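Local coordinates for minor structural protein 4 (Lactococcus phage Tuc2009, PDB 5E7T) that probably serves as a structural component of the phage baseplate, with an immunoglobulin-like domain and a hairpin that pairs with a neighbouring baseplate protein, at residues Val20-Asn25 / Gly85-Arg90; Gly3-Ile8 / Asn60-Ser65; Asn78-Ile83 / Ala96-Gly101; Thr110-Ser115 / Ala122-Glu127. One frame throughout, in Å; residues are numbered along the deposited sequence.

Interaction 1 of 4, residues Val20-Asn25 / Gly85-Arg90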
loop_
_atom_site.group_PDB
_atom_site.type_symbol
_atom_site.label_atom_id
_atom_site.label_comp_id
_atom_site.label_asym_id
_atom_site.label_seq_id
_atom_site.Cartn_x
_atom_site.Cartn_y
_atom_site.Cartn_z
ATOM N N VAL A 20 17.263 -0.915 26.607
ATOM C CA VAL A 20 17.197 -0.571 28.018
ATOM C C VAL A 20 17.298 0.944 28.272
ATOM O O VAL A 20 18.187 1.633 27.728
ATOM C CB VAL A 20 18.227 -1.361 28.865
ATOM C CG1 VAL A 20 17.945 -1.219 30.357
ATOM C CG2 VAL A 20 18.253 -2.837 28.472
ATOM N N THR A 21 16.362 1.438 29.108
ATOM C CA THR A 21 16.313 2.797 29.632
ATOM C C THR A 21 16.153 2.739 31.157
ATOM O O THR A 21 15.670 1.741 31.716
ATOM C CB THR A 21 15.213 3.687 29.006
ATOM O OG1 THR A 21 13.929 3.086 29.168
ATOM C CG2 THR A 21 15.487 4.059 27.574
ATOM N N TYR A 22 16.558 3.825 31.809
ATOM C CA TYR A 22 16.476 4.028 33.240
ATOM C C TYR A 22 15.889 5.431 33.489
ATOM O O TYR A 22 16.265 6.399 32.824
ATOM C CB TYR A 22 17.878 3.887 33.884
ATOM C CG TYR A 22 17.910 4.316 35.342
ATOM C CD1 TYR A 22 18.121 5.647 35.696
ATOM C CD2 TYR A 22 17.734 3.389 36.366
ATOM C CE1 TYR A 22 18.130 6.050 37.032
ATOM C CE2 TYR A 22 17.761 3.777 37.705
ATOM C CZ TYR A 22 17.940 5.111 38.033
ATOM O OH TYR A 22 17.944 5.513 39.345
ATOM N N TYR A 23 15.006 5.541 34.479
ATOM C CA TYR A 23 14.373 6.804 34.854
ATOM C C TYR A 23 13.744 6.743 36.242
ATOM O O TYR A 23 13.271 5.683 36.679
ATOM C CB TYR A 23 13.360 7.275 33.804
ATOM C CG TYR A 23 12.340 6.234 33.408
ATOM C CD1 TYR A 23 12.570 5.376 32.339
ATOM C CD2 TYR A 23 11.132 6.122 34.087
ATOM C CE1 TYR A 23 11.644 4.400 31.986
ATOM C CE2 TYR A 23 10.197 5.149 33.739
ATOM C CZ TYR A 23 10.446 4.307 32.671
ATOM O OH TYR A 23 9.507 3.374 32.308
ATOM N N LYS A 24 13.771 7.892 36.936
ATOM C CA LYS A 24 13.245 8.075 38.278
ATOM C C LYS A 24 11.955 8.879 38.252
ATOM O O LYS A 24 11.832 9.830 37.477
ATOM C CB LYS A 24 14.259 8.880 39.087
ATOM C CG LYS A 24 15.157 8.050 39.952
ATOM C CD LYS A 24 16.417 8.785 40.349
ATOM C CE LYS A 24 16.264 9.852 41.392
ATOM N NZ LYS A 24 17.420 9.852 42.325
ATOM N N ASN A 25 11.040 8.568 39.180
ATOM C CA ASN A 25 9.793 9.307 39.452
ATOM C C ASN A 25 8.801 9.423 38.279
ATOM O O ASN A 25 8.026 10.391 38.222
ATOM C CB ASN A 25 10.075 10.700 40.045
ATOM C CG ASN A 25 10.669 10.643 41.419
ATOM O OD1 ASN A 25 10.057 10.150 42.367
ATOM N ND2 ASN A 25 11.864 11.171 41.558
ATOM N N GLY A 85 11.273 1.114 44.187
ATOM C CA GLY A 85 10.803 2.362 44.759
ATOM C C GLY A 85 10.407 3.349 43.682
ATOM O O GLY A 85 9.396 3.170 42.979
ATOM N N THR A 86 11.289 4.344 43.512
ATOM C CA THR A 86 11.247 5.522 42.642
ATOM C C THR A 86 11.917 5.261 41.280
ATOM O O THR A 86 11.649 5.981 40.311
ATOM C CB THR A 86 11.987 6.612 43.447
ATOM O OG1 THR A 86 11.163 7.751 43.625
ATOM C CG2 THR A 86 13.344 6.990 42.891
ATOM N N GLU A 87 12.836 4.254 41.238
ATOM C CA GLU A 87 13.667 3.887 40.098
ATOM C C GLU A 87 13.024 2.855 39.251
ATOM O O GLU A 87 12.504 1.875 39.770
ATOM C CB GLU A 87 14.989 3.293 40.576
ATOM C CG GLU A 87 15.922 4.241 41.282
ATOM C CD GLU A 87 17.131 3.503 41.808
ATOM O OE1 GLU A 87 17.030 2.923 42.912
ATOM O OE2 GLU A 87 18.146 3.425 41.078
ATOM N N ILE A 88 13.132 3.026 37.935
ATOM C CA ILE A 88 12.651 2.070 36.953
ATOM C C ILE A 88 13.696 1.812 35.905
ATOM O O ILE A 88 14.325 2.736 35.396
ATOM C CB ILE A 88 11.268 2.423 36.345
ATOM C CG1 ILE A 88 10.188 1.909 37.267
ATOM C CG2 ILE A 88 11.080 1.787 34.959
ATOM C CD1 ILE A 88 8.946 2.180 36.862
ATOM N N MET A 89 13.871 0.538 35.592
ATOM C CA MET A 89 14.717 0.081 34.518
ATOM C C MET A 89 13.746 -0.603 33.587
ATOM O O MET A 89 13.022 -1.521 33.998
ATOM C CB MET A 89 15.784 -0.854 35.022
ATOM C CG MET A 89 16.974 -0.829 34.170
ATOM S SD MET A 89 18.312 -1.663 35.002
ATOM C CE MET A 89 18.809 -0.362 36.209
ATOM N N ARG A 90 13.637 -0.054 32.374
ATOM C CA ARG A 90 12.687 -0.467 31.362
ATOM C C ARG A 90 13.410 -1.232 30.247
ATOM O O ARG A 90 14.439 -0.763 29.757
ATOM C CB ARG A 90 12.002 0.794 30.822
ATOM C CG ARG A 90 10.799 0.511 29.971
ATOM C CD ARG A 90 10.514 1.632 29.001
ATOM N NE ARG A 90 9.337 1.295 28.214
ATOM C CZ ARG A 90 8.961 1.905 27.099
ATOM N NH1 ARG A 90 9.686 2.885 26.598
ATOM N NH2 ARG A 90 7.872 1.505 26.454
HETATM O O HOH W 1 13.656 1.017 27.223
HETATM O O HOH W 2 10.488 5.807 37.922
#

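Interaction 2 of 4, residues Gly3-Ile8 / Asn60-Ser65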
loop_
_atom_site.group_PDB
_atom_site.type_symbol
_atom_site.label_atom_id
_atom_site.label_comp_id
_atom_site.label_asym_id
_atom_site.label_seq_id
_atom_site.Cartn_x
_atom_site.Cartn_y
_atom_site.Cartn_z
ATOM N N GLY A 3 28.643 -9.025 35.305
ATOM C CA GLY A 3 27.788 -7.870 35.474
ATOM C C GLY A 3 26.513 -8.233 36.194
ATOM O O GLY A 3 26.459 -9.167 37.004
ATOM N N PHE A 4 25.494 -7.456 35.887
ATOM C CA PHE A 4 24.142 -7.534 36.391
ATOM C C PHE A 4 23.392 -8.061 35.199
ATOM O O PHE A 4 23.515 -7.509 34.107
ATOM C CB PHE A 4 23.684 -6.114 36.804
ATOM C CG PHE A 4 22.215 -5.869 37.013
ATOM C CD1 PHE A 4 21.493 -6.611 37.938
ATOM C CD2 PHE A 4 21.568 -4.841 36.348
ATOM C CE1 PHE A 4 20.130 -6.376 38.139
ATOM C CE2 PHE A 4 20.207 -4.594 36.561
ATOM C CZ PHE A 4 19.498 -5.364 37.453
ATOM N N ASN A 5 22.715 -9.190 35.364
ATOM C CA ASN A 5 22.048 -9.852 34.264
ATOM C C ASN A 5 20.567 -9.961 34.478
ATOM O O ASN A 5 20.125 -10.491 35.508
ATOM C CB ASN A 5 22.655 -11.234 34.075
ATOM C CG ASN A 5 24.057 -11.195 33.530
ATOM O OD1 ASN A 5 24.264 -11.108 32.324
ATOM N ND2 ASN A 5 25.057 -11.254 34.397
ATOM N N VAL A 6 19.792 -9.476 33.489
ATOM C CA VAL A 6 18.332 -9.590 33.513
ATOM C C VAL A 6 17.917 -10.548 32.405
ATOM O O VAL A 6 18.265 -10.327 31.245
ATOM C CB VAL A 6 17.567 -8.235 33.458
ATOM C CG1 VAL A 6 16.062 -8.461 33.354
ATOM C CG2 VAL A 6 17.885 -7.375 34.669
ATOM N N VAL A 7 17.189 -11.606 32.769
ATOM C CA VAL A 7 16.695 -12.625 31.849
ATOM C C VAL A 7 15.297 -12.275 31.338
ATOM O O VAL A 7 14.394 -12.020 32.137
ATOM C CB VAL A 7 16.697 -14.021 32.510
ATOM C CG1 VAL A 7 16.060 -15.053 31.594
ATOM C CG2 VAL A 7 18.110 -14.448 32.880
ATOM N N ILE A 8 15.108 -12.313 30.013
ATOM C CA ILE A 8 13.822 -12.072 29.370
ATOM C C ILE A 8 13.483 -13.285 28.535
ATOM O O ILE A 8 14.164 -13.572 27.543
ATOM C CB ILE A 8 13.764 -10.762 28.553
ATOM C CG1 ILE A 8 13.961 -9.549 29.454
ATOM C CG2 ILE A 8 12.432 -10.664 27.812
ATOM C CD1 ILE A 8 14.368 -8.352 28.731
ATOM N N ASN A 60 19.417 -12.793 27.467
ATOM C CA ASN A 60 20.116 -12.437 28.691
ATOM C C ASN A 60 20.661 -11.053 28.441
ATOM O O ASN A 60 21.516 -10.862 27.555
ATOM C CB ASN A 60 21.212 -13.431 29.032
ATOM C CG ASN A 60 22.140 -12.937 30.102
ATOM O OD1 ASN A 60 23.071 -12.174 29.849
ATOM N ND2 ASN A 60 21.911 -13.355 31.319
ATOM N N VAL A 61 20.132 -10.077 29.202
ATOM C CA VAL A 61 20.500 -8.676 29.087
ATOM C C VAL A 61 21.572 -8.364 30.125
ATOM O O VAL A 61 21.266 -8.259 31.310
ATOM C CB VAL A 61 19.255 -7.771 29.219
ATOM C CG1 VAL A 61 19.603 -6.320 28.923
ATOM C CG2 VAL A 61 18.120 -8.247 28.319
ATOM N N GLU A 62 22.835 -8.286 29.689
ATOM C CA GLU A 62 23.957 -7.968 30.572
ATOM C C GLU A 62 24.201 -6.486 30.581
ATOM O O GLU A 62 24.552 -5.878 29.550
ATOM C CB GLU A 62 25.238 -8.704 30.181
ATOM C CG GLU A 62 26.384 -8.428 31.135
ATOM C CD GLU A 62 27.623 -9.265 30.918
ATOM O OE1 GLU A 62 27.583 -10.483 31.208
ATOM O OE2 GLU A 62 28.651 -8.693 30.491
ATOM N N LEU A 63 24.040 -5.910 31.770
ATOM C CA LEU A 63 24.238 -4.492 32.041
ATOM C C LEU A 63 25.453 -4.302 32.946
ATOM O O LEU A 63 25.763 -5.203 33.737
ATOM C CB LEU A 63 22.994 -3.936 32.748
ATOM C CG LEU A 63 21.732 -3.904 31.928
ATOM C CD1 LEU A 63 20.532 -3.961 32.822
ATOM C CD2 LEU A 63 21.723 -2.714 30.930
ATOM N N PRO A 64 26.130 -3.132 32.903
ATOM C CA PRO A 64 27.254 -2.916 33.828
ATOM C C PRO A 64 26.812 -3.071 35.289
ATOM O O PRO A 64 25.698 -2.653 35.650
ATOM C CB PRO A 64 27.707 -1.487 33.502
ATOM C CG PRO A 64 27.249 -1.257 32.089
ATOM C CD PRO A 64 25.919 -1.949 32.039
ATOM N N SER A 65 27.677 -3.735 36.102
ATOM C CA SER A 65 27.486 -4.044 37.523
ATOM C C SER A 65 27.022 -2.848 38.366
ATOM O O SER A 65 26.312 -3.028 39.353
ATOM C CB SER A 65 28.763 -4.643 38.104
ATOM O OG SER A 65 28.849 -6.041 37.874
#

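Interaction 3 of 4, residues Asn78-Ile83 / Ala96-Gly101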
loop_
_atom_site.group_PDB
_atom_site.type_symbol
_atom_site.label_atom_id
_atom_site.label_comp_id
_atom_site.label_asym_id
_atom_site.label_seq_id
_atom_site.Cartn_x
_atom_site.Cartn_y
_atom_site.Cartn_z
ATOM N N ASN A 78 4.941 -6.215 26.106
ATOM C CA ASN A 78 5.697 -5.428 25.112
ATOM C C ASN A 78 7.003 -4.906 25.722
ATOM O O ASN A 78 7.966 -4.671 24.993
ATOM C CB ASN A 78 4.853 -4.254 24.581
ATOM C CG ASN A 78 4.479 -3.221 25.625
ATOM O OD1 ASN A 78 3.500 -3.383 26.357
ATOM N ND2 ASN A 78 5.245 -2.119 25.705
ATOM N N GLU A 79 7.008 -4.728 27.060
ATOM C CA GLU A 79 8.094 -4.211 27.869
ATOM C C GLU A 79 8.108 -4.894 29.227
ATOM O O GLU A 79 7.063 -5.319 29.718
ATOM C CB GLU A 79 7.909 -2.687 28.075
ATOM C CG GLU A 79 6.650 -2.329 28.870
ATOM C CD GLU A 79 6.477 -0.946 29.466
ATOM O OE1 GLU A 79 5.676 -0.816 30.423
ATOM O OE2 GLU A 79 7.066 0.018 28.930
ATOM N N LEU A 80 9.277 -4.963 29.854
ATOM C CA LEU A 80 9.436 -5.466 31.214
ATOM C C LEU A 80 9.918 -4.275 32.012
ATOM O O LEU A 80 10.659 -3.441 31.474
ATOM C CB LEU A 80 10.467 -6.597 31.289
ATOM C CG LEU A 80 10.592 -7.336 32.618
ATOM C CD1 LEU A 80 9.554 -8.439 32.730
ATOM C CD2 LEU A 80 11.978 -7.918 32.778
ATOM N N LEU A 81 9.475 -4.174 33.278
ATOM C CA LEU A 81 9.844 -3.086 34.173
ATOM C C LEU A 81 10.446 -3.641 35.443
ATOM O O LEU A 81 9.869 -4.536 36.059
ATOM C CB LEU A 81 8.620 -2.220 34.531
ATOM C CG LEU A 81 7.882 -1.496 33.413
ATOM C CD1 LEU A 81 6.720 -0.717 33.976
ATOM C CD2 LEU A 81 8.756 -0.540 32.711
ATOM N N LEU A 82 11.595 -3.110 35.842
ATOM C CA LEU A 82 12.221 -3.518 37.098
ATOM C C LEU A 82 12.042 -2.292 38.007
ATOM O O LEU A 82 12.713 -1.285 37.808
ATOM C CB LEU A 82 13.704 -3.948 36.865
ATOM C CG LEU A 82 14.618 -4.324 38.057
ATOM C CD1 LEU A 82 13.960 -5.309 39.033
ATOM C CD2 LEU A 82 15.891 -4.940 37.565
ATOM N N ILE A 83 11.011 -2.327 38.883
ATOM C CA ILE A 83 10.639 -1.198 39.739
ATOM C C ILE A 83 11.216 -1.341 41.120
ATOM O O ILE A 83 10.853 -2.290 41.812
ATOM C CB ILE A 83 9.095 -0.974 39.810
ATOM C CG1 ILE A 83 8.393 -1.247 38.452
ATOM C CG2 ILE A 83 8.790 0.430 40.331
ATOM C CD1 ILE A 83 6.875 -1.048 38.430
ATOM N N ALA A 96 8.655 -9.953 19.544
ATOM C CA ALA A 96 8.208 -11.072 20.375
ATOM C C ALA A 96 7.402 -10.538 21.543
ATOM O O ALA A 96 7.297 -9.316 21.728
ATOM C CB ALA A 96 9.409 -11.878 20.882
ATOM N N THR A 97 6.836 -11.462 22.332
ATOM C CA THR A 97 6.061 -11.146 23.526
ATOM C C THR A 97 6.811 -11.668 24.754
ATOM O O THR A 97 7.305 -12.809 24.739
ATOM C CB THR A 97 4.629 -11.699 23.390
ATOM O OG1 THR A 97 4.093 -11.345 22.106
ATOM C CG2 THR A 97 3.718 -11.208 24.470
ATOM N N ILE A 98 6.933 -10.822 25.799
ATOM C CA ILE A 98 7.595 -11.239 27.031
ATOM C C ILE A 98 6.671 -12.178 27.800
ATOM O O ILE A 98 5.529 -11.846 28.132
ATOM C CB ILE A 98 8.136 -10.079 27.891
ATOM C CG1 ILE A 98 9.053 -9.187 27.066
ATOM C CG2 ILE A 98 8.882 -10.628 29.118
ATOM C CD1 ILE A 98 9.449 -7.869 27.751
ATOM N N THR A 99 7.181 -13.361 28.043
ATOM C CA THR A 99 6.533 -14.460 28.735
ATOM C C THR A 99 6.737 -14.350 30.249
ATOM O O THR A 99 5.799 -14.516 31.019
ATOM C CB THR A 99 7.075 -15.723 28.062
ATOM O OG1 THR A 99 6.072 -16.177 27.169
ATOM C CG2 THR A 99 7.553 -16.815 29.020
ATOM N N LYS A 100 7.977 -14.059 30.661
ATOM C CA LYS A 100 8.437 -13.976 32.042
ATOM C C LYS A 100 9.772 -13.222 31.975
ATOM O O LYS A 100 10.450 -13.253 30.956
ATOM C CB LYS A 100 8.622 -15.414 32.591
ATOM C CG LYS A 100 9.021 -15.554 34.048
ATOM C CD LYS A 100 9.321 -17.016 34.366
ATOM C CE LYS A 100 9.776 -17.219 35.791
ATOM N NZ LYS A 100 10.166 -18.632 36.055
ATOM N N GLY A 101 10.094 -12.500 33.030
ATOM C CA GLY A 101 11.319 -11.718 33.145
ATOM C C GLY A 101 11.771 -11.685 34.591
ATOM O O GLY A 101 10.938 -11.706 35.512
#

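Interaction 4 of 4, residues Thr110-Ser115 / Ala122-Glu127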
loop_
_atom_site.group_PDB
_atom_site.type_symbol
_atom_site.label_atom_id
_atom_site.label_comp_id
_atom_site.label_asym_id
_atom_site.label_seq_id
_atom_site.Cartn_x
_atom_site.Cartn_y
_atom_site.Cartn_z
ATOM N N THR A 110 31.462 -21.354 35.285
ATOM C CA THR A 110 32.350 -20.577 34.425
ATOM C C THR A 110 33.667 -21.197 33.935
ATOM O O THR A 110 33.862 -21.277 32.714
ATOM C CB THR A 110 32.689 -19.233 35.101
ATOM O OG1 THR A 110 31.483 -18.626 35.535
ATOM C CG2 THR A 110 33.400 -18.255 34.160
ATOM N N ASN A 111 34.630 -21.434 34.795
ATOM C CA ASN A 111 35.904 -21.808 34.216
ATOM C C ASN A 111 36.013 -23.292 34.045
ATOM O O ASN A 111 36.612 -23.982 34.876
ATOM C CB ASN A 111 37.063 -21.184 34.995
ATOM C CG ASN A 111 37.050 -19.664 34.910
ATOM O OD1 ASN A 111 36.387 -18.957 35.691
ATOM N ND2 ASN A 111 37.739 -19.130 33.913
ATOM N N LEU A 112 35.409 -23.797 32.961
ATOM C CA LEU A 112 35.414 -25.228 32.686
ATOM C C LEU A 112 36.796 -25.704 32.259
ATOM O O LEU A 112 37.373 -25.155 31.317
ATOM C CB LEU A 112 34.331 -25.598 31.662
ATOM C CG LEU A 112 32.935 -25.869 32.225
ATOM C CD1 LEU A 112 32.228 -24.598 32.588
ATOM C CD2 LEU A 112 32.099 -26.608 31.232
ATOM N N ILE A 113 37.363 -26.664 33.005
ATOM C CA ILE A 113 38.693 -27.195 32.703
ATOM C C ILE A 113 38.620 -28.696 32.645
ATOM O O ILE A 113 38.139 -29.324 33.590
ATOM C CB ILE A 113 39.820 -26.741 33.707
ATOM C CG1 ILE A 113 39.859 -25.205 33.974
ATOM C CG2 ILE A 113 41.209 -27.243 33.281
ATOM C CD1 ILE A 113 40.317 -24.241 32.774
ATOM N N VAL A 114 39.147 -29.280 31.569
ATOM C CA VAL A 114 39.240 -30.735 31.440
ATOM C C VAL A 114 40.659 -31.161 31.829
ATOM O O VAL A 114 41.637 -30.690 31.246
ATOM C CB VAL A 114 38.783 -31.282 30.071
ATOM C CG1 VAL A 114 37.273 -31.461 30.047
ATOM C CG2 VAL A 114 39.232 -30.359 28.937
ATOM N N SER A 115 40.762 -31.978 32.872
ATOM C CA SER A 115 42.020 -32.470 33.435
ATOM C C SER A 115 41.952 -33.984 33.569
ATOM O O SER A 115 40.878 -34.557 33.364
ATOM C CB SER A 115 42.252 -31.841 34.806
ATOM O OG SER A 115 41.068 -31.822 35.590
ATOM N N ALA A 122 37.865 -38.582 31.850
ATOM C CA ALA A 122 38.323 -37.192 32.015
ATOM C C ALA A 122 37.641 -36.577 33.230
ATOM O O ALA A 122 36.610 -37.085 33.675
ATOM C CB ALA A 122 38.037 -36.359 30.776
ATOM N N LYS A 123 38.226 -35.508 33.785
ATOM C CA LYS A 123 37.689 -34.826 34.954
ATOM C C LYS A 123 37.309 -33.427 34.542
ATOM O O LYS A 123 38.112 -32.704 33.943
ATOM C CB LYS A 123 38.710 -34.809 36.110
ATOM C CG LYS A 123 38.125 -34.382 37.460
ATOM C CD LYS A 123 39.034 -34.711 38.639
ATOM C CE LYS A 123 39.843 -33.518 39.092
ATOM N NZ LYS A 123 41.013 -33.260 38.206
ATOM N N ILE A 124 36.067 -33.061 34.816
ATOM C CA ILE A 124 35.571 -31.740 34.482
ATOM C C ILE A 124 35.454 -30.976 35.778
ATOM O O ILE A 124 34.894 -31.505 36.738
ATOM C CB ILE A 124 34.271 -31.766 33.618
ATOM C CG1 ILE A 124 33.716 -30.346 33.343
ATOM C CG2 ILE A 124 33.188 -32.674 34.211
ATOM C CD1 ILE A 124 34.552 -29.459 32.387
ATOM N N SER A 125 36.051 -29.775 35.831
ATOM C CA SER A 125 36.042 -28.896 36.996
ATOM C C SER A 125 35.563 -27.521 36.548
ATOM O O SER A 125 35.740 -27.157 35.383
ATOM C CB SER A 125 37.434 -28.805 37.597
ATOM O OG SER A 125 38.025 -30.092 37.693
ATOM N N TRP A 126 34.922 -26.772 37.439
ATOM C CA TRP A 126 34.394 -25.457 37.100
ATOM C C TRP A 126 34.380 -24.534 38.338
ATOM O O TRP A 126 34.842 -24.930 39.418
ATOM C CB TRP A 126 32.983 -25.601 36.466
ATOM C CG TRP A 126 32.003 -26.309 37.361
ATOM C CD1 TRP A 126 31.187 -25.736 38.290
ATOM C CD2 TRP A 126 31.838 -27.730 37.503
ATOM N NE1 TRP A 126 30.539 -26.707 39.015
ATOM C CE2 TRP A 126 30.893 -27.940 38.531
ATOM C CE3 TRP A 126 32.376 -28.848 36.838
ATOM C CZ2 TRP A 126 30.458 -29.219 38.900
ATOM C CZ3 TRP A 126 31.977 -30.117 37.229
ATOM C CH2 TRP A 126 31.025 -30.295 38.244
ATOM N N GLU A 127 33.843 -23.311 38.167
ATOM C CA GLU A 127 33.694 -22.299 39.216
ATOM C C GLU A 127 32.246 -21.731 39.163
ATOM O O GLU A 127 31.756 -21.469 38.067
ATOM C CB GLU A 127 34.696 -21.143 38.985
ATOM C CG GLU A 127 36.167 -21.524 38.926
ATOM C CD GLU A 127 37.141 -20.398 38.624
ATOM O OE1 GLU A 127 36.822 -19.222 38.921
ATOM O OE2 GLU A 127 38.249 -20.703 38.124
#

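Interaction 1 of 4, residues Val20-Asn25 / Gly85-Arg90
Ile88 lies under one face of the Tyr23 ring, with its CG2 3.5 Å from Tyr23 CZ. Tyr23 CG sits between its backbone N and carbonyl carbon (chi1 51°), which folds the ring over the neighbouring strand. The CB of Arg90 also approaches this ring. On the other face of the sheet, Met89 lies against both Val20 and Tyr22. Its CE is 3.9 Å from Tyr22 CD2, and its CG is near Val20 CG1.

Between these faces run the backbone bonds. Thr21 with Arg90 and Tyr23 with Ile88 form hydrogen-bonded pairs, each closed by two N-H...O bonds. A water bridges Tyr23 O and Thr86 O where the strands end.

The outer contacts are polar. Tyr22 OH donates to Glu87 OE2 over 2.7 Å, meeting the anti side of a carboxylate turned 77° from the ring. Thr86 OG1 donates to Asn25 OD1 at 2.9 Å, from above the amide plane. Asn25 ND2 is hydrogen-bonded to Glu43, and the guanidinium of Arg90 reaches Glu79 in a salt bridge. This is regular antiparallel pairing of strands 17-24 and 87-94, within the immunoglobulin-like domain.

Interaction 2 of 4, residues Gly3-Ile8 / Asn60-Ser65
Phe4 and Leu63 face each other as a hydrogen-bonded pair of antiparallel strands, and Val6 and Val61 form the next. Four backbone bonds close the two pairs. Phe4 N meets Leu63 O at 3.1 Å, and Leu63 N meets Phe4 O at 2.9 Å. Both are nearly straight, with N-H...O angles of about 170°. The bonds between Val6 and Val61 are similar in length. Weaker CA-H...O contacts lie between them, such as Asn5 CA to Val61 O at 3.4 Å.

The apolar contacts all lie on the face that carries Phe4, Val6, Val61 and Leu63. Phe4 and Leu63 run side by side, and Leu63 CD1 touches ring atom Phe4 CD2 at 3.8 Å. The ring is placed there because Phe4 CG is anti to its backbone N (chi1 164°). Further along, Ile8 CD1 crosses over to Val61 CG2 at 3.8 Å.

The polar contacts take the opposite face. The amides of Asn5 and Asn60 meet there, their planes 37° apart. Glu62 runs alongside Asn5, and Glu62 OE1 is hydrogen-bonded to Ser2 OG.

The pair sits inside the sheet. Strand 45-55 bonds the outer side of 58-63, and strand 98-103 the outer side of 4-10. Phe91 of strand 87-94 packs on Val6, Ile8 and Val61.

Interaction 3 of 4, residues Asn78-Ile83 / Ala96-Gly101
Leu80 and Ile98 meet between strands 79-83 and 98-101, whose axes run nearly parallel (16°) but stay 8.4 Å apart, and no hydrogen bond joins them. Side chains therefore make the contact. Ile98 reaches across with one atom, its CD1. This methyl rests on the peptide link between Glu79 and Leu80, 3.6 Å from Leu80 N, and it also lies 3.9 Å from Leu80 CB. Ile98 CG1 is anti to its own carbonyl carbon (chi1 -54°), which sends CG1 toward the other strand, and the extended chi2 carries CD1 on to it.

Leu80 answers from its side. Its CG is anti to the backbone N, and the two methyls spread over Gly101. Leu80 CD1 comes to 3.7 Å of Gly101 CA. With no side chain on Gly101, the leucine can lie directly on the backbone.

Both strands belong to one eight-strand antiparallel sheet. Strand 79-84 is next to one end strand, and 98-103 is the other. The sheet must curl round to bring them face to face, consistent with the sandwich of an immunoglobulin-like fold. A classic beta bulge interrupts 98-103 here, where Thr99 and Lys100 both face Glu9 of strand 4-10.

Ile98 also packs on Ile8 and Ile93, and Leu80 on Val73. Ile98 O takes a hydrogen bond from Asn75 ND2. The carboxylate of Glu79 makes a salt bridge with Arg90 and a hydrogen bond with Asn76.

Interaction 4 of 4, residues Thr110-Ser115 / Ala122-Glu127
Leu112 and Ile124 form the tight part of this contact. Ile124 CD1 touches Leu112 CD2 at 3.9 Å and Val114 CG1 at 4.1 Å, so one methyl serves two neighbours. Ile124 CG1 is anti to its backbone N (chi1 177°), which turns CD1 toward the partner strand. Leu112 CD1 also reaches Trp126 CB at 4.1 Å.

Backbone hydrogen bonds join the strands. Ile113 pairs with Ser125 and Ser115 with Lys123, both as hydrogen-bonded antiparallel pairs, and Lys123 N to Ser115 O spans 2.8 Å. On the other face, Lys123 and Ser115 make a firm polar contact. Lys123 bends at its far end and brings NZ to 3.0 Å of Ser115 OG, donating a hydrogen bond. The same ammonium group makes a salt bridge with Asp116.

The loose side is the end with Thr110, Asn111 and Glu127, all exposed. Thr110 N still bonds Glu127 O there. Asn111 is the centre of an inverse gamma turn, closed by a weak bond from Leu112 N to Thr110 O. The side chains of Asn111 and Glu127 cross with their amide and carboxylate planes 31° apart.

These strands form a beta hairpin well away from the main sheet. On its outer side, strand 122-125 pairs antiparallel with a strand of Minor structural protein 5, so the sheet continues across the interface. Trp126 makes an edge-to-face contact with Tyr231 of that chain.

Overall arrangement
Interactions 1 and 2 are strand pairings within one antiparallel sheet, and interaction 3 joins two strands of that sheet through side chains alone. Interactions 2 and 3 are buried; 1 and 4 are partly buried. The first three share an apolar interior. Met89 of interaction 1 touches Phe4 and Leu63 of interaction 2, and Phe4 reaches Leu82 of interaction 3. Interaction 2 lies nearest the centre of the chain. Interaction 1 carries polar side-chain bonds at its edge and is tied to interaction 3 by the Arg90-Glu79 salt bridge. Interaction 4 stands apart, with its nearest atoms about 10 Å from interaction 2. Its hairpin pairs with another protein instead of this domain.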